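PDB 2JEX: regulatory protein E2 from Bovine papillomavirus type 1, which probably regulates viral transcription and helps the E1 protein to initiate viral DNA replication, and is represented here by its N-terminal transactivation domain. Local coordinates for residues T155-C160 / Y169-G174; Y131-N136 / A148-D153; E118-G123 / H185-D190. The protein carries 1 engineered substitution. One frame throughout, in Å; residues are numbered along the deposited sequence.

In the fold
The helices at the N-terminal end come first, and all three contacts lie in the sheet-rich half that follows. Strand 110-120 brings in residues 118-123, the first side of contact 3. The chain returns along strand 128-140 and again along strand 145-152, and contact 2 closes that hairpin. Strands 157-161 and 166-169 follow, and contact 1 closes the next loop at the start of helix 173-180. Residues 185-190 then pair with 118-123 and close contact 3. Contacts 1 and 2 are therefore in series, and both nest inside contact 3. D153 of contact 2 bonds Y169 of contact 1. F173 of contact 1 packs on V119, Y186 and V188 of contact 3.

Contact 1. Residues T155-C160 / Y169-G174; sequences TGLYYC and YYSAFG. Engineered in segment 169-174: A172 (natural residue Arg).
Y158 and Y169 form an antiparallel, non-hydrogen-bonded pair, and beyond it the chain of 169-174 runs past L157 and T155 toward helix 173-180. L157 O accepts two backbone N-H groups, Y170 N at 3.0 Å and S171 N at 3.2 Å. Both donors reach it from the same face of its carbonyl plane. T155 O takes F173 N at 2.7 Å, with an N-H...O angle of 160°. A water also donates to T155 O and accepts from G174 N.

The Y169 ring is held between two aliphatic groups. T155 CG2 lies over one face, 4.0 Å from the Y169 ring centroid. Y158 CB lies over the opposite face. The Y158 ring itself turns its edge toward the Y169 face in an offset edge-to-face pair, the planes at 64°. The Y169 hydroxyl is bonded to D153, which also receives the backbone N-H groups of T155 and G156.

L157 separates two further rings. Its CB sits over the Y170 face, and L157 CD2 meets F173 CZ at 3.5 Å. L157 CG stands anti to its carbonyl carbon (chi1 -46°), which leaves CD1 to S171 CB and CD2 to F173. G156 CA lies over the F173 face, 3.8 Å from that ring's centroid. A172, engineered from Arg, turns largely away.

T155 O thus serves F173 N directly and G174 N through the water, at the entry to helix 173-180, while the faces of Y169, Y170 and F173 rest on aliphatic C-H groups of T155, G156, L157 and Y158.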
# COMPACT_ATOMS: atom_id res chain seq x y z
N THR A 155 8.09 10.53 19.29
CA THR A 155 8.24 11.51 18.22
C THR A 155 7.23 11.25 17.08
O THR A 155 6.58 12.18 16.60
CB THR A 155 9.70 11.53 17.72
OG1 THR A 155 10.58 11.84 18.81
CG2 THR A 155 9.91 12.55 16.62
N GLY A 156 7.08 10.00 16.68
CA GLY A 156 6.22 9.65 15.58
C GLY A 156 6.35 8.22 15.12
O GLY A 156 6.86 7.36 15.83
N LEU A 157 5.87 7.98 13.91
CA LEU A 157 6.02 6.69 13.26
C LEU A 157 7.25 6.78 12.38
O LEU A 157 7.52 7.81 11.77
CB LEU A 157 4.77 6.39 12.44
CG LEU A 157 3.41 6.63 13.11
CD1 LEU A 157 2.29 6.62 12.06
CD2 LEU A 157 3.15 5.58 14.15
N TYR A 158 8.01 5.69 12.34
CA TYR A 158 9.36 5.69 11.78
C TYR A 158 9.68 4.30 11.25
O TYR A 158 9.07 3.31 11.65
CB TYR A 158 10.38 6.05 12.87
CG TYR A 158 10.52 4.98 13.93
CD1 TYR A 158 11.33 3.86 13.72
CD2 TYR A 158 9.83 5.07 15.14
CE1 TYR A 158 11.45 2.86 14.68
CE2 TYR A 158 9.95 4.08 16.12
CZ TYR A 158 10.76 2.98 15.88
OH TYR A 158 10.89 1.99 16.82
N TYR A 159 10.67 4.24 10.37
CA TYR A 159 11.26 2.98 9.95
C TYR A 159 12.77 3.09 10.08
O TYR A 159 13.32 4.19 10.01
CB TYR A 159 10.85 2.62 8.50
CG TYR A 159 11.34 3.59 7.44
CD1 TYR A 159 10.54 4.65 7.02
CD2 TYR A 159 12.60 3.44 6.85
CE1 TYR A 159 10.98 5.55 6.05
CE2 TYR A 159 13.05 4.33 5.88
CZ TYR A 159 12.22 5.38 5.49
OH TYR A 159 12.66 6.27 4.53
N CYS A 160 13.43 1.96 10.28
CA CYS A 160 14.89 1.94 10.34
C CYS A 160 15.53 1.03 9.29
O CYS A 160 14.99 -0.02 8.94
CB CYS A 160 15.42 1.62 11.74
SG CYS A 160 14.30 0.73 12.84
N TYR A 169 11.70 9.02 10.42
CA TYR A 169 10.31 9.33 10.70
C TYR A 169 9.55 9.73 9.46
O TYR A 169 9.99 10.60 8.70
CB TYR A 169 10.21 10.42 11.77
CG TYR A 169 10.74 9.99 13.12
CD1 TYR A 169 9.90 9.40 14.07
CD2 TYR A 169 12.09 10.14 13.44
CE1 TYR A 169 10.38 8.99 15.29
CE2 TYR A 169 12.59 9.73 14.67
CZ TYR A 169 11.73 9.16 15.59
OH TYR A 169 12.21 8.75 16.81
N TYR A 170 8.40 9.08 9.24
CA TYR A 170 7.50 9.43 8.14
C TYR A 170 6.26 10.15 8.66
O TYR A 170 5.52 10.77 7.90
CB TYR A 170 7.14 8.20 7.29
CG TYR A 170 6.39 7.08 7.98
CD1 TYR A 170 4.99 7.08 8.03
CD2 TYR A 170 7.08 5.99 8.54
CE1 TYR A 170 4.30 6.04 8.65
CE2 TYR A 170 6.39 4.95 9.16
CZ TYR A 170 5.01 4.98 9.21
OH TYR A 170 4.32 3.96 9.81
N SER A 171 6.05 10.07 9.97
CA SER A 171 4.97 10.78 10.64
C SER A 171 5.52 11.41 11.91
O SER A 171 6.45 10.88 12.54
CB SER A 171 3.85 9.80 10.97
OG SER A 171 2.60 10.46 11.11
N ALA A 172 4.99 12.57 12.27
CA ALA A 172 5.38 13.24 13.50
C ALA A 172 4.15 13.43 14.38
O ALA A 172 3.17 14.03 13.94
CB ALA A 172 6.03 14.58 13.20
N PHE A 173 4.20 12.92 15.60
CA PHE A 173 3.05 13.06 16.50
C PHE A 173 2.81 14.50 16.98
O PHE A 173 1.70 14.86 17.37
CB PHE A 173 3.14 12.09 17.69
CG PHE A 173 2.93 10.64 17.31
CD1 PHE A 173 1.93 10.27 16.42
CD2 PHE A 173 3.73 9.65 17.87
CE1 PHE A 173 1.73 8.94 16.07
CE2 PHE A 173 3.55 8.32 17.53
CZ PHE A 173 2.54 7.96 16.63
N GLY A 174 3.86 15.32 16.93
CA GLY A 174 3.73 16.73 17.26
C GLY A 174 2.87 17.46 16.27
O GLY A 174 2.20 18.43 16.62
O HOH W 1 6.96 14.91 16.85

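Contact 2. Residues Y131-N136 / A148-D153; sequences YTVYSN and AKAGAD
V133 and A150 meet inside the antiparallel beta hairpin of strands 128-140 and 145-152, part of the large sheet of this domain. The strands stand apart at V133 and draw nearer at S135 and N136. The axes of 131-134 and 148-152 run at 152° and come no closer than 6.2 Å. The CA atoms of V133 and G151 are 6.7 Å apart, and the backbones of the two segments do not pair. Each strand bonds elsewhere instead. V133 and S135 pair with R115 and G113 of strand 110-120, and on the other side G151 bonds Y158. The hairpin is paired nearer its turn, where A148 bonds L137.

V133 and A150 make the side-chain contact. V133 CG1 stands anti to its own backbone N (chi1 -177°), and this brings it 3.8 Å from A150 CB. The same valine also touches L157 and Y170, so it is packed from several directions. A150 CB points at the other strand and presses close to Y134 O, at 3.0 Å. The carbonyl of A150 is not left to this strand pair, because R115 NH2 bonds it from strand 110-120.

The chain turns a corner at S135, and its carbonyl oxygen then faces K149. The nearest approach there is a CA-H...O contact, 3.3 Å from K149 CA to S135 O. The lysine chain begins on the same oxygen before bending at chi2 (74°): K149 CG lies 3.4 Å from S135 O.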
# COMPACT_ATOMS: atom_id res chain seq x y z
N TYR A 131 -3.55 4.69 14.60
CA TYR A 131 -2.72 4.60 13.39
C TYR A 131 -2.33 3.14 13.15
O TYR A 131 -1.91 2.44 14.08
CB TYR A 131 -1.46 5.46 13.54
CG TYR A 131 -1.77 6.89 13.98
CD1 TYR A 131 -1.97 7.20 15.33
CD2 TYR A 131 -1.89 7.91 13.05
CE1 TYR A 131 -2.29 8.49 15.73
CE2 TYR A 131 -2.19 9.20 13.44
CZ TYR A 131 -2.39 9.48 14.79
OH TYR A 131 -2.69 10.77 15.17
N THR A 132 -2.47 2.69 11.91
CA THR A 132 -2.08 1.34 11.53
C THR A 132 -0.62 1.35 11.11
O THR A 132 -0.23 2.07 10.19
CB THR A 132 -2.97 0.80 10.40
OG1 THR A 132 -4.33 0.83 10.82
CG2 THR A 132 -2.59 -0.64 10.03
N VAL A 133 0.19 0.56 11.82
CA VAL A 133 1.62 0.45 11.55
C VAL A 133 1.96 -0.98 11.12
O VAL A 133 1.40 -1.94 11.63
CB VAL A 133 2.46 0.87 12.79
CG1 VAL A 133 3.96 0.82 12.50
CG2 VAL A 133 2.07 2.27 13.21
N TYR A 134 2.88 -1.10 10.16
CA TYR A 134 3.28 -2.40 9.62
C TYR A 134 4.68 -2.77 10.09
O TYR A 134 5.61 -1.97 9.97
CB TYR A 134 3.16 -2.41 8.08
CG TYR A 134 1.72 -2.30 7.63
CD1 TYR A 134 1.13 -1.07 7.35
CD2 TYR A 134 0.93 -3.44 7.53
CE1 TYR A 134 -0.20 -0.97 6.95
CE2 TYR A 134 -0.41 -3.35 7.14
CZ TYR A 134 -0.97 -2.12 6.86
OH TYR A 134 -2.29 -2.04 6.48
N SER A 135 4.83 -3.97 10.65
CA SER A 135 6.10 -4.40 11.23
C SER A 135 7.13 -4.72 10.15
O SER A 135 8.34 -4.70 10.42
CB SER A 135 5.90 -5.62 12.14
OG SER A 135 5.43 -6.75 11.41
N ASN A 136 6.65 -5.01 8.94
CA ASN A 136 7.52 -5.42 7.84
C ASN A 136 7.28 -4.58 6.59
O ASN A 136 6.19 -4.58 6.03
CB ASN A 136 7.38 -6.92 7.55
CG ASN A 136 7.69 -7.79 8.78
OD1 ASN A 136 8.65 -7.54 9.51
ND2 ASN A 136 6.88 -8.81 9.01
N ALA A 148 12.56 -3.48 5.97
CA ALA A 148 12.64 -2.47 7.02
C ALA A 148 11.55 -2.73 8.05
O ALA A 148 10.51 -3.32 7.73
CB ALA A 148 12.51 -1.08 6.42
N LYS A 149 11.80 -2.33 9.29
CA LYS A 149 10.82 -2.48 10.35
C LYS A 149 10.26 -1.12 10.73
O LYS A 149 10.99 -0.13 10.80
CB LYS A 149 11.44 -3.18 11.57
CG LYS A 149 11.52 -4.72 11.48
CD LYS A 149 12.61 -5.19 10.52
CE LYS A 149 12.90 -6.68 10.68
NZ LYS A 149 14.16 -7.07 9.97
N ALA A 150 8.96 -1.06 10.96
CA ALA A 150 8.33 0.18 11.38
C ALA A 150 7.84 0.08 12.82
O ALA A 150 7.47 -0.99 13.30
CB ALA A 150 7.18 0.56 10.45
N GLY A 151 7.86 1.22 13.50
CA GLY A 151 7.35 1.31 14.86
C GLY A 151 6.98 2.74 15.18
O GLY A 151 7.09 3.61 14.32
N ALA A 152 6.54 2.96 16.41
CA ALA A 152 6.21 4.27 16.94
C ALA A 152 6.93 4.53 18.27
O ALA A 152 7.16 3.61 19.06
CB ALA A 152 4.72 4.39 17.13
N ASP A 153 7.29 5.79 18.49
CA ASP A 153 7.80 6.24 19.77
C ASP A 153 7.15 7.58 20.13
O ASP A 153 6.08 7.89 19.61
CB ASP A 153 9.33 6.32 19.75
CG ASP A 153 9.86 7.24 18.67
OD1 ASP A 153 11.06 7.10 18.33
OD2 ASP A 153 9.11 8.09 18.15

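Contact 3. Residues E118-G123 / H185-D190; sequences EVEFDG and HYSVRD
E118 and E120 pair with R189 and S187 as two hydrogen-bonded antiparallel pairs, joining strand 110-120 to strand 186-189. V119 and V188 form the non-hydrogen-bonded pair between them. E118 N gives to R189 O at 3.0 Å, and R189 N returns to E118 O at 2.9 Å. The second of these is almost straight, at 178°. E120 N gives to S187 O at 3.0 Å, and S187 N returns to E120 O at 2.9 Å. Two carbonyls also receive CA-H...O contacts: V119 CA approaches S187 O, and Y186 CA lies 3.1 Å from E120 O.

The alternate residues bond outward. V119 and F121 pair with N129 and N127, while Y186 and V188 pair with G197 and Y195. Both strands are thus interior strands of the sheet.

Side chains divide between its faces. V119 and V188 lie side by side on one face, with V119 CG2 4.2 Å from V188 CG2. V119 CG1 also touches Y186 CB, and F173 of helix 173-180 packs on this face. Y186 CG takes the position between backbone N and carbonyl carbon (chi1 53°), which carries the ring away from 118-123. Its hydroxyl bonds G154 O.

E118, E120, S187 and R189 occupy the other face. E118 OE2 and R189 NH1 stay 6.2 Å apart, so opposite charges are near without a salt bridge. Past the strand end, D122 is held by T183 OG1 and T182 N.

The join therefore rests on four backbone bonds, with V119 and V188 against F173 of helix 173-180, and the polar and charged side chains of E118, E120, S187 and R189 on the other face.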
# COMPACT_ATOMS: atom_id res chain seq x y z
N GLU A 118 -2.13 3.59 19.23
CA GLU A 118 -3.11 4.52 19.79
C GLU A 118 -2.45 5.74 20.43
O GLU A 118 -1.54 5.59 21.24
CB GLU A 118 -4.03 3.84 20.81
CG GLU A 118 -5.13 4.77 21.33
CD GLU A 118 -5.96 4.18 22.47
OE1 GLU A 118 -7.21 4.34 22.41
OE2 GLU A 118 -5.39 3.58 23.42
N VAL A 119 -2.91 6.92 20.06
CA VAL A 119 -2.40 8.16 20.64
C VAL A 119 -3.51 8.88 21.41
O VAL A 119 -4.60 9.10 20.88
CB VAL A 119 -1.76 9.10 19.58
CG1 VAL A 119 -1.16 10.34 20.26
CG2 VAL A 119 -0.67 8.38 18.82
N GLU A 120 -3.22 9.22 22.65
CA GLU A 120 -4.15 9.93 23.52
C GLU A 120 -3.62 11.34 23.72
O GLU A 120 -2.45 11.53 24.04
CB GLU A 120 -4.28 9.21 24.86
CG GLU A 120 -5.24 9.86 25.84
CD GLU A 120 -4.90 9.54 27.29
OE1 GLU A 120 -3.91 10.10 27.81
OE2 GLU A 120 -5.61 8.72 27.92
N PHE A 121 -4.48 12.33 23.53
CA PHE A 121 -3.99 13.70 23.41
C PHE A 121 -3.86 14.56 24.67
O PHE A 121 -2.75 14.96 25.01
CB PHE A 121 -4.67 14.42 22.24
CG PHE A 121 -4.29 13.84 20.91
CD1 PHE A 121 -5.14 12.98 20.24
CD2 PHE A 121 -3.03 14.10 20.36
CE1 PHE A 121 -4.77 12.41 19.03
CE2 PHE A 121 -2.65 13.53 19.14
CZ PHE A 121 -3.52 12.69 18.47
N ASP A 122 -4.93 14.85 25.39
CA ASP A 122 -4.72 15.85 26.46
C ASP A 122 -4.73 15.27 27.88
O ASP A 122 -5.20 15.91 28.81
CB ASP A 122 -5.67 17.05 26.30
CG ASP A 122 -5.25 17.97 25.15
OD1 ASP A 122 -4.06 18.33 25.11
OD2 ASP A 122 -6.09 18.33 24.30
N GLY A 123 -4.17 14.06 28.01
CA GLY A 123 -4.41 13.21 29.18
C GLY A 123 -5.88 12.83 29.23
O GLY A 123 -6.42 12.50 30.29
N HIS A 185 0.65 17.95 24.77
CA HIS A 185 1.10 16.68 25.31
C HIS A 185 0.25 15.54 24.77
O HIS A 185 -0.88 15.73 24.34
CB HIS A 185 1.02 16.71 26.83
CG HIS A 185 1.84 17.79 27.45
ND1 HIS A 185 1.39 19.09 27.56
CD2 HIS A 185 3.08 17.77 28.00
CE1 HIS A 185 2.32 19.82 28.15
NE2 HIS A 185 3.35 19.05 28.43
N TYR A 186 0.83 14.35 24.77
CA TYR A 186 0.15 13.17 24.27
C TYR A 186 0.92 11.95 24.77
O TYR A 186 2.04 12.07 25.25
CB TYR A 186 0.08 13.18 22.73
CG TYR A 186 1.41 13.38 22.06
CD1 TYR A 186 2.21 12.29 21.73
CD2 TYR A 186 1.88 14.65 21.77
CE1 TYR A 186 3.44 12.46 21.11
CE2 TYR A 186 3.13 14.84 21.16
CZ TYR A 186 3.90 13.74 20.83
OH TYR A 186 5.12 13.91 20.22
N SER A 187 0.29 10.79 24.67
CA SER A 187 0.93 9.54 25.04
C SER A 187 0.65 8.52 23.95
O SER A 187 -0.45 8.49 23.38
CB SER A 187 0.44 9.04 26.41
OG SER A 187 -0.92 8.65 26.36
N VAL A 188 1.65 7.71 23.65
CA VAL A 188 1.62 6.79 22.52
C VAL A 188 1.72 5.36 23.03
O VAL A 188 2.67 5.01 23.75
CB VAL A 188 2.80 7.07 21.56
CG1 VAL A 188 2.74 6.15 20.35
CG2 VAL A 188 2.82 8.53 21.14
N ARG A 189 0.73 4.54 22.69
CA ARG A 189 0.75 3.12 23.00
C ARG A 189 0.96 2.36 21.69
O ARG A 189 0.13 2.46 20.77
CB ARG A 189 -0.53 2.70 23.72
CG ARG A 189 -0.80 1.19 23.69
CD ARG A 189 -1.68 0.73 24.85
NE ARG A 189 -0.91 -0.03 25.84
CZ ARG A 189 -0.79 0.30 27.12
NH1 ARG A 189 -1.40 1.37 27.62
NH2 ARG A 189 -0.06 -0.46 27.92
N ASP A 190 2.06 1.62 21.61
CA ASP A 190 2.40 0.90 20.38
C ASP A 190 2.03 -0.59 20.45
O ASP A 190 1.33 -1.10 19.55
CB ASP A 190 3.89 1.09 20.02
CG ASP A 190 4.32 0.30 18.78
OD1 ASP A 190 3.45 -0.23 18.04
OD2 ASP A 190 5.54 0.20 18.54